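PDB 5UX5: BIFUNCTIONAL PROTEIN Proline utilization A (PutA) from Corynebacterium freiburgense, which catalyses the two-step oxidation of proline to glutamate, combining an FAD-dependent proline dehydrogenase with an NAD-dependent aldehyde dehydrogenase in a single chain. Local coordinates for residues P973-Y978 / F1055-A1060; H1013-A1018 / G1036-D1041; F281-A286 / R339-N344; M10-R15 / M334-R339. All blocks are in the same frame, centred on the assembly; numbering follows the deposited sequence.

Contact 1: P973-Y978 / F1055-A1060; sequences PLETLY and FLKEQA
Leu977 and Phe1055 meet where two antiparallel strands, 965-980 and 1056-1064, part company in the C-terminal region of the enzyme. Within 973-978 and 1055-1060 the two strands form one non-hydrogen-bonded pair, Pro973 with Leu1056, whose side chains diverge, and beyond it the segments splay apart. The side chains of Leu977 and Phe1055 cross at about a right angle. Because CG of Leu977 lies anti to the backbone N (chi1 -178°), the branch reaches toward 1055-1060 and sets CD2 over one face of the Phe1055 ring, a CH-pi contact with 4.0 Å from CD2 to the ring centroid. Leu990, Ala993 and Thr997 of helix 984-997 also pack on Phe1055, which thus sits between that helix and Leu977 of strand 965-980.

Lys1057 approaches differently. Its chain bends at chi3, passing CE within 3.5 Å of Pro973 O, while the ammonium makes a cation-pi contact with Trp890. NZ remains 4.4 Å from Glu975 OE2, too far for a salt bridge, although the opposite charges may still attract. One backbone bond ties the two segments: Leu974 N donates to Phe1055 O over 2.9 Å, reaching it from above the carbonyl plane, and Leu974 CB rests 3.3 Å from that same Phe1055 O.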
# COMPACT_ATOMS: atom_id res chain seq x y z
N PRO A 973 -8.41 -25.68 -7.06
CA PRO A 973 -8.66 -26.69 -8.09
C PRO A 973 -9.24 -26.06 -9.34
O PRO A 973 -10.12 -25.20 -9.25
CB PRO A 973 -9.66 -27.64 -7.42
CG PRO A 973 -10.40 -26.77 -6.50
CD PRO A 973 -9.39 -25.78 -5.97
N LEU A 974 -8.70 -26.46 -10.50
CA LEU A 974 -9.35 -26.21 -11.79
C LEU A 974 -10.56 -27.12 -11.93
O LEU A 974 -10.44 -28.33 -11.78
CB LEU A 974 -8.38 -26.45 -12.93
CG LEU A 974 -8.91 -26.28 -14.35
CD1 LEU A 974 -8.88 -24.82 -14.72
CD2 LEU A 974 -8.09 -27.11 -15.36
N GLU A 975 -11.73 -26.54 -12.21
CA GLU A 975 -12.99 -27.29 -12.21
C GLU A 975 -13.08 -28.29 -13.36
O GLU A 975 -13.44 -29.46 -13.15
CB GLU A 975 -14.18 -26.33 -12.26
CG GLU A 975 -14.21 -25.34 -11.10
CD GLU A 975 -15.37 -24.36 -11.20
OE1 GLU A 975 -16.42 -24.74 -11.79
OE2 GLU A 975 -15.22 -23.22 -10.70
N THR A 976 -12.77 -27.86 -14.58
CA THR A 976 -12.94 -28.68 -15.76
C THR A 976 -11.71 -28.59 -16.64
O THR A 976 -11.27 -27.49 -16.98
CB THR A 976 -14.16 -28.24 -16.59
OG1 THR A 976 -15.35 -28.25 -15.78
CG2 THR A 976 -14.34 -29.17 -17.76
N LEU A 977 -11.21 -29.76 -17.05
CA LEU A 977 -10.12 -29.88 -18.02
C LEU A 977 -10.60 -30.66 -19.24
O LEU A 977 -11.22 -31.71 -19.11
CB LEU A 977 -8.89 -30.55 -17.39
CG LEU A 977 -7.69 -30.66 -18.35
CD1 LEU A 977 -7.23 -29.29 -18.73
CD2 LEU A 977 -6.54 -31.39 -17.72
N TYR A 978 -10.35 -30.11 -20.42
CA TYR A 978 -10.68 -30.76 -21.68
C TYR A 978 -9.48 -31.56 -22.19
O TYR A 978 -8.33 -31.12 -22.06
CB TYR A 978 -11.12 -29.73 -22.73
CG TYR A 978 -12.50 -29.18 -22.44
CD1 TYR A 978 -13.64 -29.87 -22.87
CD2 TYR A 978 -12.68 -27.98 -21.74
CE1 TYR A 978 -14.90 -29.40 -22.61
CE2 TYR A 978 -13.97 -27.48 -21.48
CZ TYR A 978 -15.08 -28.20 -21.91
OH TYR A 978 -16.36 -27.74 -21.68
N PHE A 1055 -3.82 -28.68 -13.48
CA PHE A 1055 -5.06 -28.97 -12.77
C PHE A 1055 -5.38 -27.97 -11.68
O PHE A 1055 -6.34 -28.17 -10.93
CB PHE A 1055 -4.99 -30.39 -12.20
CG PHE A 1055 -4.96 -31.45 -13.25
CD1 PHE A 1055 -3.79 -31.70 -13.97
CD2 PHE A 1055 -6.08 -32.20 -13.54
CE1 PHE A 1055 -3.76 -32.67 -14.96
CE2 PHE A 1055 -6.04 -33.19 -14.52
CZ PHE A 1055 -4.89 -33.42 -15.23
N LEU A 1056 -4.61 -26.87 -11.59
CA LEU A 1056 -4.66 -25.94 -10.47
C LEU A 1056 -4.62 -24.48 -10.94
O LEU A 1056 -3.95 -24.13 -11.93
CB LEU A 1056 -3.50 -26.18 -9.49
CG LEU A 1056 -3.44 -27.57 -8.85
CD1 LEU A 1056 -2.07 -27.78 -8.25
CD2 LEU A 1056 -4.52 -27.74 -7.79
N LYS A 1057 -5.30 -23.64 -10.20
CA LYS A 1057 -5.26 -22.20 -10.42
C LYS A 1057 -4.55 -21.54 -9.24
O LYS A 1057 -4.99 -21.67 -8.09
CB LYS A 1057 -6.69 -21.66 -10.54
CG LYS A 1057 -7.52 -22.17 -11.70
CD LYS A 1057 -8.90 -21.52 -11.66
CE LYS A 1057 -9.58 -21.88 -10.35
NZ LYS A 1057 -11.06 -21.69 -10.34
N GLU A 1058 -3.47 -20.83 -9.52
CA GLU A 1058 -2.74 -20.17 -8.44
C GLU A 1058 -3.57 -19.02 -7.88
O GLU A 1058 -4.37 -18.40 -8.60
CB GLU A 1058 -1.40 -19.65 -8.96
CG GLU A 1058 -0.51 -20.74 -9.52
CD GLU A 1058 0.80 -20.22 -10.10
OE1 GLU A 1058 1.59 -21.06 -10.63
OE2 GLU A 1058 1.02 -18.99 -10.05
N GLN A 1059 -3.41 -18.75 -6.58
CA GLN A 1059 -4.14 -17.66 -5.92
C GLN A 1059 -3.37 -17.07 -4.75
O GLN A 1059 -2.86 -17.80 -3.89
CB GLN A 1059 -5.51 -18.13 -5.43
CG GLN A 1059 -6.31 -17.07 -4.68
CD GLN A 1059 -7.61 -17.60 -4.15
OE1 GLN A 1059 -7.63 -18.49 -3.30
NE2 GLN A 1059 -8.72 -17.02 -4.61
N ALA A 1060 -3.37 -15.74 -4.66
CA ALA A 1060 -2.80 -15.00 -3.53
C ALA A 1060 -3.91 -14.42 -2.68
O ALA A 1060 -4.80 -13.75 -3.21
CB ALA A 1060 -1.89 -13.88 -4.02

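Contact 2: H1013-A1018 / G1036-D1041; sequences HSRIRA and GSVVID
Two torsions fold Arg1017 back over Ile1040: CG is anti to the backbone N (chi1 -166°), and the chain then bends at chi2 (66°). This turn lays one face of the guanidinium on Ile1040 CG2, with Arg1017 CD 3.6 Å from the same methyl, and the two side chains cross nearly at right angles. NH1 of Arg1017 then reaches Ile1040 O at 3.1 Å from well above the carbonyl plane. Ala1018 N takes the same Ile1040 O at 2.8 Å, so two donors grip one oxygen, and a salt bridge to Glu1051 holds NH2 of the arginine.

On the same face of the sheet, Arg1015 and Val1038 lie side by side and point the same way, CG to CG1 at 3.7 Å; the other face carries Ile1016 and Val1039. At the N-terminal end of the pair, Ser1037 OG accepts from Ser1014 N over 3.0 Å and also bonds Asn1035. Between these ends the main chains are joined by Val1038 N to Ser1014 O, Ile1016 N to Val1038 O and Ile1040 N to Ile1016 O. Two neighbouring parallel strands linked through helix 1026-1035, which packs Ile1028 against both Ile1016 and Val1039, form a beta-alpha-beta unit of the kind from which Rossmann folds are built.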
# COMPACT_ATOMS: atom_id res chain seq x y z
N HIS A 1013 -11.71 -19.44 -22.32
CA HIS A 1013 -10.71 -19.58 -21.26
C HIS A 1013 -10.56 -21.00 -20.73
O HIS A 1013 -10.07 -21.21 -19.61
CB HIS A 1013 -11.00 -18.60 -20.12
CG HIS A 1013 -11.34 -17.23 -20.63
ND1 HIS A 1013 -12.60 -16.69 -20.53
CD2 HIS A 1013 -10.60 -16.35 -21.35
CE1 HIS A 1013 -12.62 -15.51 -21.12
NE2 HIS A 1013 -11.43 -15.29 -21.64
N SER A 1014 -10.94 -21.99 -21.53
CA SER A 1014 -10.74 -23.37 -21.17
C SER A 1014 -9.27 -23.76 -21.25
O SER A 1014 -8.46 -23.12 -21.94
CB SER A 1014 -11.57 -24.28 -22.08
OG SER A 1014 -12.92 -23.91 -22.01
N ARG A 1015 -8.93 -24.83 -20.55
CA ARG A 1015 -7.64 -25.48 -20.69
C ARG A 1015 -7.87 -26.82 -21.39
O ARG A 1015 -8.77 -27.57 -21.00
CB ARG A 1015 -6.97 -25.69 -19.33
CG ARG A 1015 -6.37 -24.47 -18.63
CD ARG A 1015 -5.79 -24.86 -17.30
NE ARG A 1015 -5.34 -23.72 -16.50
CZ ARG A 1015 -4.91 -23.82 -15.24
NH1 ARG A 1015 -4.87 -24.99 -14.63
NH2 ARG A 1015 -4.51 -22.74 -14.58
N ILE A 1016 -7.09 -27.10 -22.42
CA ILE A 1016 -7.27 -28.31 -23.23
C ILE A 1016 -5.97 -29.08 -23.19
O ILE A 1016 -4.93 -28.56 -23.63
CB ILE A 1016 -7.68 -27.97 -24.67
CG1 ILE A 1016 -8.98 -27.18 -24.68
CG2 ILE A 1016 -7.89 -29.18 -25.44
CD1 ILE A 1016 -9.07 -26.24 -25.86
N ARG A 1017 -6.01 -30.29 -22.62
CA ARG A 1017 -4.82 -31.14 -22.52
C ARG A 1017 -4.75 -32.08 -23.72
O ARG A 1017 -5.73 -32.76 -24.05
CB ARG A 1017 -4.83 -31.96 -21.23
CG ARG A 1017 -3.50 -32.61 -20.88
CD ARG A 1017 -2.46 -31.55 -20.57
NE ARG A 1017 -1.18 -32.09 -20.08
CZ ARG A 1017 -0.12 -32.34 -20.85
NH1 ARG A 1017 -0.15 -32.13 -22.15
NH2 ARG A 1017 0.98 -32.82 -20.29
N ALA A 1018 -3.58 -32.13 -24.36
CA ALA A 1018 -3.34 -32.99 -25.51
C ALA A 1018 -2.73 -34.30 -25.04
O ALA A 1018 -1.73 -34.31 -24.30
CB ALA A 1018 -2.40 -32.33 -26.51
N GLY A 1036 -9.60 -17.33 -26.20
CA GLY A 1036 -8.61 -17.26 -25.13
C GLY A 1036 -8.38 -18.52 -24.30
O GLY A 1036 -7.93 -18.42 -23.15
N SER A 1037 -8.67 -19.70 -24.84
CA SER A 1037 -8.33 -20.96 -24.20
C SER A 1037 -6.87 -21.33 -24.51
O SER A 1037 -6.19 -20.69 -25.32
CB SER A 1037 -9.27 -22.07 -24.67
OG SER A 1037 -10.63 -21.73 -24.47
N VAL A 1038 -6.38 -22.38 -23.85
CA VAL A 1038 -4.98 -22.78 -24.01
C VAL A 1038 -4.90 -24.28 -24.25
O VAL A 1038 -5.44 -25.08 -23.48
CB VAL A 1038 -4.13 -22.34 -22.79
CG1 VAL A 1038 -4.67 -22.92 -21.50
CG2 VAL A 1038 -2.68 -22.74 -22.99
N VAL A 1039 -4.25 -24.65 -25.33
CA VAL A 1039 -4.04 -26.04 -25.69
C VAL A 1039 -2.70 -26.44 -25.09
O VAL A 1039 -1.66 -25.94 -25.52
CB VAL A 1039 -4.06 -26.23 -27.21
CG1 VAL A 1039 -3.70 -27.64 -27.60
CG2 VAL A 1039 -5.41 -25.84 -27.78
N ILE A 1040 -2.72 -27.30 -24.07
CA ILE A 1040 -1.51 -27.78 -23.40
C ILE A 1040 -1.03 -29.01 -24.17
O ILE A 1040 -1.60 -30.11 -24.05
CB ILE A 1040 -1.80 -28.09 -21.93
CG1 ILE A 1040 -2.40 -26.85 -21.25
CG2 ILE A 1040 -0.57 -28.61 -21.24
CD1 ILE A 1040 -3.17 -27.12 -19.95
N ASP A 1041 -0.00 -28.83 -25.00
CA ASP A 1041 0.30 -29.84 -26.00
C ASP A 1041 1.68 -30.47 -25.83
O ASP A 1041 2.16 -31.15 -26.75
CB ASP A 1041 0.14 -29.27 -27.42
CG ASP A 1041 1.07 -28.09 -27.71
OD1 ASP A 1041 2.05 -27.84 -26.97
OD2 ASP A 1041 0.82 -27.44 -28.75

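Contact 3: F281-A286 / R339-N344; sequences FAKRRA and RPEHEN
Lys283 and Asn344 carry most of this contact, each losing more surface to the other segment than any of their neighbours, with Ala282 next. CG of Lys283 lies anti to the carbonyl carbon (chi1 -67°) and the chain is fully extended beyond it, so the ammonium reaches far out from the helix to Glu341. There NZ forms a salt bridge with OE1 over 2.9 Å, using the lone pair of that oxygen directed away from the other one. Glu341 is extended as well, and the two side chains meet at a slant. On the way, Lys283 CE passes 3.6 Å from His342 ND1; the imidazole also carries Glu341 CG over one face and meets the ring of Tyr336.

In the proline dehydrogenase barrel, a TIM-barrel fold, helix 271-287 is ending here and the loop 339-344 is about to enter strand 345-350. The junction thus lies at the end of the barrel where strands begin, the opposite end from the one that holds the active site in such folds. Asn344 packs against the last turns of the helix: its CB sits 3.9 Å from Ala282 CB, and its amide carbon CG is 3.6 Å from the methyl of Ala286, one turn further on. A backbone bond to Ile293 ties Asn344 to the neighbouring strand.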
# COMPACT_ATOMS: atom_id res chain seq x y z
N PHE A 281 14.29 28.88 17.24
CA PHE A 281 13.21 29.65 16.62
C PHE A 281 12.58 30.62 17.62
O PHE A 281 12.31 31.78 17.29
CB PHE A 281 12.14 28.71 16.05
CG PHE A 281 10.92 29.42 15.61
CD1 PHE A 281 10.92 30.11 14.41
CD2 PHE A 281 9.81 29.48 16.41
CE1 PHE A 281 9.81 30.83 14.00
CE2 PHE A 281 8.69 30.18 16.00
CZ PHE A 281 8.69 30.86 14.80
N ALA A 282 12.34 30.15 18.84
CA ALA A 282 11.79 31.01 19.87
C ALA A 282 12.72 32.17 20.21
O ALA A 282 12.26 33.25 20.59
CB ALA A 282 11.49 30.19 21.12
N LYS A 283 14.04 31.97 20.11
CA LYS A 283 14.96 33.07 20.35
C LYS A 283 14.91 34.08 19.20
O LYS A 283 14.93 35.30 19.42
CB LYS A 283 16.38 32.53 20.53
CG LYS A 283 16.57 31.72 21.80
CD LYS A 283 17.93 31.05 21.80
CE LYS A 283 18.17 30.29 23.09
NZ LYS A 283 19.55 29.69 23.11
N ARG A 284 14.84 33.57 17.97
CA ARG A 284 14.70 34.42 16.81
C ARG A 284 13.39 35.22 16.88
O ARG A 284 13.36 36.41 16.56
CB ARG A 284 14.80 33.53 15.56
CG ARG A 284 14.72 34.19 14.18
CD ARG A 284 14.35 33.14 13.09
NE ARG A 284 13.34 33.66 12.17
CZ ARG A 284 12.48 32.93 11.47
NH1 ARG A 284 12.48 31.61 11.58
NH2 ARG A 284 11.60 33.53 10.67
N ARG A 285 12.31 34.58 17.36
CA ARG A 285 11.02 35.26 17.43
C ARG A 285 11.04 36.36 18.48
O ARG A 285 10.65 37.49 18.19
CB ARG A 285 9.90 34.28 17.75
CG ARG A 285 8.52 34.78 17.39
CD ARG A 285 7.47 33.87 17.95
NE ARG A 285 6.13 34.11 17.39
CZ ARG A 285 5.01 33.92 18.07
NH1 ARG A 285 3.84 34.14 17.49
NH2 ARG A 285 5.05 33.55 19.35
N ALA A 286 11.48 36.03 19.69
CA ALA A 286 11.57 37.03 20.75
C ALA A 286 12.37 38.23 20.28
O ALA A 286 11.97 39.37 20.50
CB ALA A 286 12.20 36.44 22.00
N ARG A 339 15.35 25.59 31.22
CA ARG A 339 16.50 26.41 31.59
C ARG A 339 16.12 27.87 31.41
O ARG A 339 15.19 28.19 30.67
CB ARG A 339 17.71 26.15 30.70
CG ARG A 339 17.97 24.75 30.54
CD ARG A 339 19.30 24.48 29.90
NE ARG A 339 19.46 23.05 30.04
CZ ARG A 339 20.60 22.42 30.10
NH1 ARG A 339 21.74 23.10 30.01
NH2 ARG A 339 20.59 21.11 30.23
N PRO A 340 16.87 28.78 32.04
CA PRO A 340 16.67 30.20 31.73
C PRO A 340 17.09 30.55 30.32
O PRO A 340 16.49 31.44 29.71
CB PRO A 340 17.52 30.91 32.80
CG PRO A 340 17.68 29.93 33.88
CD PRO A 340 17.71 28.57 33.22
N GLU A 341 18.06 29.83 29.76
CA GLU A 341 18.45 30.06 28.37
C GLU A 341 17.25 30.03 27.43
O GLU A 341 17.21 30.75 26.42
CB GLU A 341 19.50 29.02 27.94
CG GLU A 341 19.89 29.14 26.48
CD GLU A 341 20.97 28.16 26.04
OE1 GLU A 341 21.36 28.23 24.85
OE2 GLU A 341 21.44 27.34 26.88
N HIS A 342 16.25 29.19 27.73
CA HIS A 342 15.08 29.03 26.88
C HIS A 342 13.81 29.57 27.54
O HIS A 342 12.75 28.94 27.47
CB HIS A 342 14.91 27.55 26.49
CG HIS A 342 16.11 26.95 25.84
ND1 HIS A 342 16.66 27.46 24.68
CD2 HIS A 342 16.87 25.88 26.18
CE1 HIS A 342 17.71 26.73 24.34
NE2 HIS A 342 17.87 25.77 25.23
N GLU A 343 13.89 30.75 28.15
CA GLU A 343 12.71 31.39 28.73
C GLU A 343 11.58 31.57 27.71
O GLU A 343 10.41 31.64 28.11
CB GLU A 343 13.08 32.76 29.33
N ASN A 344 11.88 31.59 26.42
CA ASN A 344 10.84 31.85 25.43
C ASN A 344 10.07 30.60 25.02
O ASN A 344 9.08 30.71 24.30
CB ASN A 344 11.45 32.52 24.22
CG ASN A 344 11.85 33.93 24.51
OD1 ASN A 344 11.05 34.69 25.05
ND2 ASN A 344 13.10 34.31 24.20

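Contact 4: M10-R15 / M334-R339; sequences MSYINR and MDYILR
Ser11 meets Arg339 first: its carbonyl O stands at the edge of the guanidinium, near its plane and 3.8 Å from NH1. Ser11 lies within a type I turn running from Met10 to Ile13.

Tyr12 makes the largest contribution. With CG between its backbone N and carbonyl carbon (chi1 53°), the ring is thrown toward helix 323-337, where it receives the edge of Tyr336 on one face. This is an offset edge-to-face pair, centroids 5.3 Å apart and planes at 61°, with Tyr12 CD2 3.6 Å from Tyr336 CE2. Phe272 adds a second edge-to-face partner, so the tyrosine is held within an aromatic cluster. Tyr12 CB, meanwhile, lies over one face of the Arg339 guanidinium; that group is modelled too close to Tyr12 O, so its contacts with Ser11 and Tyr12 are tentative.

Helix 323-337 belongs to the proline dehydrogenase TIM barrel, and the N-terminal segment is thus fastened to the outside of that barrel, just ahead of helix 16-31. The helix gives out at Leu338, the centre of an inverse gamma turn, and Arg339 folds back so that, as modelled, NE donates to Asp335 O (3.1 Å) in the plane of the guanidinium.

Asn14 comes last. Its ND2 donates to Asp335 OD1 across 3.1 Å in a nearly straight bond (165°), meeting the carboxylate on its syn side, while the amide and carboxylate planes are well turned from each other. The other amide atom, OD1, accepts from Asp16 N. Salt bridges from Asp335 OD1 to Arg367 and from OD2 to Arg451 probably keep the aspartate ionised.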
# COMPACT_ATOMS: atom_id res chain seq x y z
N MET A 10 28.68 19.16 24.29
CA MET A 10 27.39 19.82 24.37
C MET A 10 27.22 20.43 25.75
O MET A 10 27.18 19.71 26.75
CB MET A 10 26.27 18.82 24.07
CG MET A 10 26.36 18.21 22.68
SD MET A 10 26.81 19.42 21.42
CE MET A 10 25.20 19.99 20.87
N SER A 11 27.10 21.76 25.78
CA SER A 11 26.93 22.54 27.00
C SER A 11 25.56 22.38 27.65
O SER A 11 25.35 22.87 28.77
CB SER A 11 27.17 24.01 26.67
OG SER A 11 26.09 24.52 25.89
N TYR A 12 24.61 21.71 27.00
CA TYR A 12 23.34 21.45 27.67
C TYR A 12 23.44 20.29 28.68
O TYR A 12 22.60 20.22 29.58
CB TYR A 12 22.22 21.19 26.64
CG TYR A 12 22.47 20.11 25.59
CD1 TYR A 12 22.32 18.76 25.91
CD2 TYR A 12 22.79 20.43 24.27
CE1 TYR A 12 22.52 17.75 24.95
CE2 TYR A 12 22.99 19.42 23.30
CZ TYR A 12 22.85 18.08 23.65
OH TYR A 12 23.06 17.06 22.71
N ILE A 13 24.43 19.40 28.56
CA ILE A 13 24.53 18.29 29.50
C ILE A 13 24.97 18.79 30.88
O ILE A 13 25.77 19.72 30.99
CB ILE A 13 25.51 17.22 28.98
CG1 ILE A 13 25.14 16.81 27.57
CG2 ILE A 13 25.48 15.99 29.87
CD1 ILE A 13 25.99 15.64 27.10
N ASN A 14 24.42 18.18 31.92
CA ASN A 14 24.71 18.55 33.31
C ASN A 14 24.22 17.42 34.20
O ASN A 14 23.62 16.44 33.73
CB ASN A 14 24.00 19.83 33.69
CG ASN A 14 22.52 19.67 33.60
OD1 ASN A 14 21.87 19.27 34.57
ND2 ASN A 14 21.99 19.86 32.41
N ARG A 15 24.37 17.60 35.51
CA ARG A 15 24.03 16.55 36.47
C ARG A 15 22.89 16.93 37.42
O ARG A 15 22.78 16.34 38.50
CB ARG A 15 25.28 16.14 37.26
CG ARG A 15 26.46 15.73 36.40
CD ARG A 15 27.01 14.35 36.75
NE ARG A 15 26.99 14.05 38.18
CZ ARG A 15 26.84 12.83 38.68
NH1 ARG A 15 26.67 11.77 37.87
NH2 ARG A 15 26.83 12.66 40.01
N MET A 334 13.09 17.34 28.42
CA MET A 334 12.76 18.15 29.59
C MET A 334 14.00 18.88 30.11
O MET A 334 13.99 20.11 30.29
CB MET A 334 12.19 17.21 30.65
CG MET A 334 11.72 17.78 31.90
SD MET A 334 11.24 16.33 32.82
CE MET A 334 12.84 15.65 33.10
N ASP A 335 15.08 18.13 30.31
CA ASP A 335 16.34 18.66 30.80
C ASP A 335 16.81 19.85 29.98
O ASP A 335 17.27 20.86 30.52
CB ASP A 335 17.36 17.53 30.72
CG ASP A 335 18.52 17.69 31.66
OD1 ASP A 335 19.11 18.80 31.72
OD2 ASP A 335 18.85 16.67 32.31
N TYR A 336 16.73 19.74 28.66
CA TYR A 336 17.30 20.74 27.77
C TYR A 336 16.50 22.04 27.83
O TYR A 336 17.08 23.14 27.79
CB TYR A 336 17.33 20.18 26.35
CG TYR A 336 17.79 21.11 25.24
CD1 TYR A 336 16.94 22.08 24.70
CD2 TYR A 336 19.04 20.97 24.66
CE1 TYR A 336 17.36 22.91 23.67
CE2 TYR A 336 19.47 21.78 23.63
CZ TYR A 336 18.63 22.76 23.13
OH TYR A 336 19.07 23.56 22.10
N ILE A 337 15.18 21.94 27.92
CA ILE A 337 14.31 23.06 27.59
C ILE A 337 13.97 23.86 28.85
O ILE A 337 13.71 25.07 28.77
CB ILE A 337 13.05 22.56 26.86
CG1 ILE A 337 12.44 23.64 25.98
CG2 ILE A 337 12.03 22.01 27.82
CD1 ILE A 337 13.37 24.10 24.91
N LEU A 338 13.98 23.20 30.01
CA LEU A 338 13.67 23.86 31.29
C LEU A 338 14.92 24.53 31.89
O LEU A 338 15.43 24.15 32.94
CB LEU A 338 13.07 22.87 32.27
CG LEU A 338 11.58 22.66 32.11
CD1 LEU A 338 11.11 21.72 33.19
CD2 LEU A 338 10.84 24.00 32.19
N ARG A 339 15.35 25.59 31.22
CA ARG A 339 16.50 26.41 31.59
C ARG A 339 16.12 27.87 31.41
O ARG A 339 15.19 28.19 30.67
CB ARG A 339 17.71 26.15 30.70
CG ARG A 339 17.97 24.75 30.54
CD ARG A 339 19.30 24.48 29.90
NE ARG A 339 19.46 23.05 30.04
CZ ARG A 339 20.60 22.42 30.10
NH1 ARG A 339 21.74 23.10 30.01
NH2 ARG A 339 20.59 21.11 30.23

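How the contacts relate
The four contacts fall into two pairs at opposite sides of the chain's centre. Contacts 3 and 4, with centres about 14 Å apart, lie on the proline dehydrogenase barrel, contact 4 bringing in the N-terminal loop, and share Arg339; their segments alternate along the sequence, so the N-terminal segment, helix 323-337, the loop after it and helix 271-287 pack in one area. Contacts 1 and 2 follow in the C-terminal region, about 12 Å apart between centres, with contact 2 nested inside the loop closed by contact 1. Neighbouring strands 965-980 and 1015-1018 join them, and Arg1015 NH1 bonds Leu1056 O. About 67 to 77 Å separates the centres across the pairs, consistent with separate domains in a bifunctional enzyme.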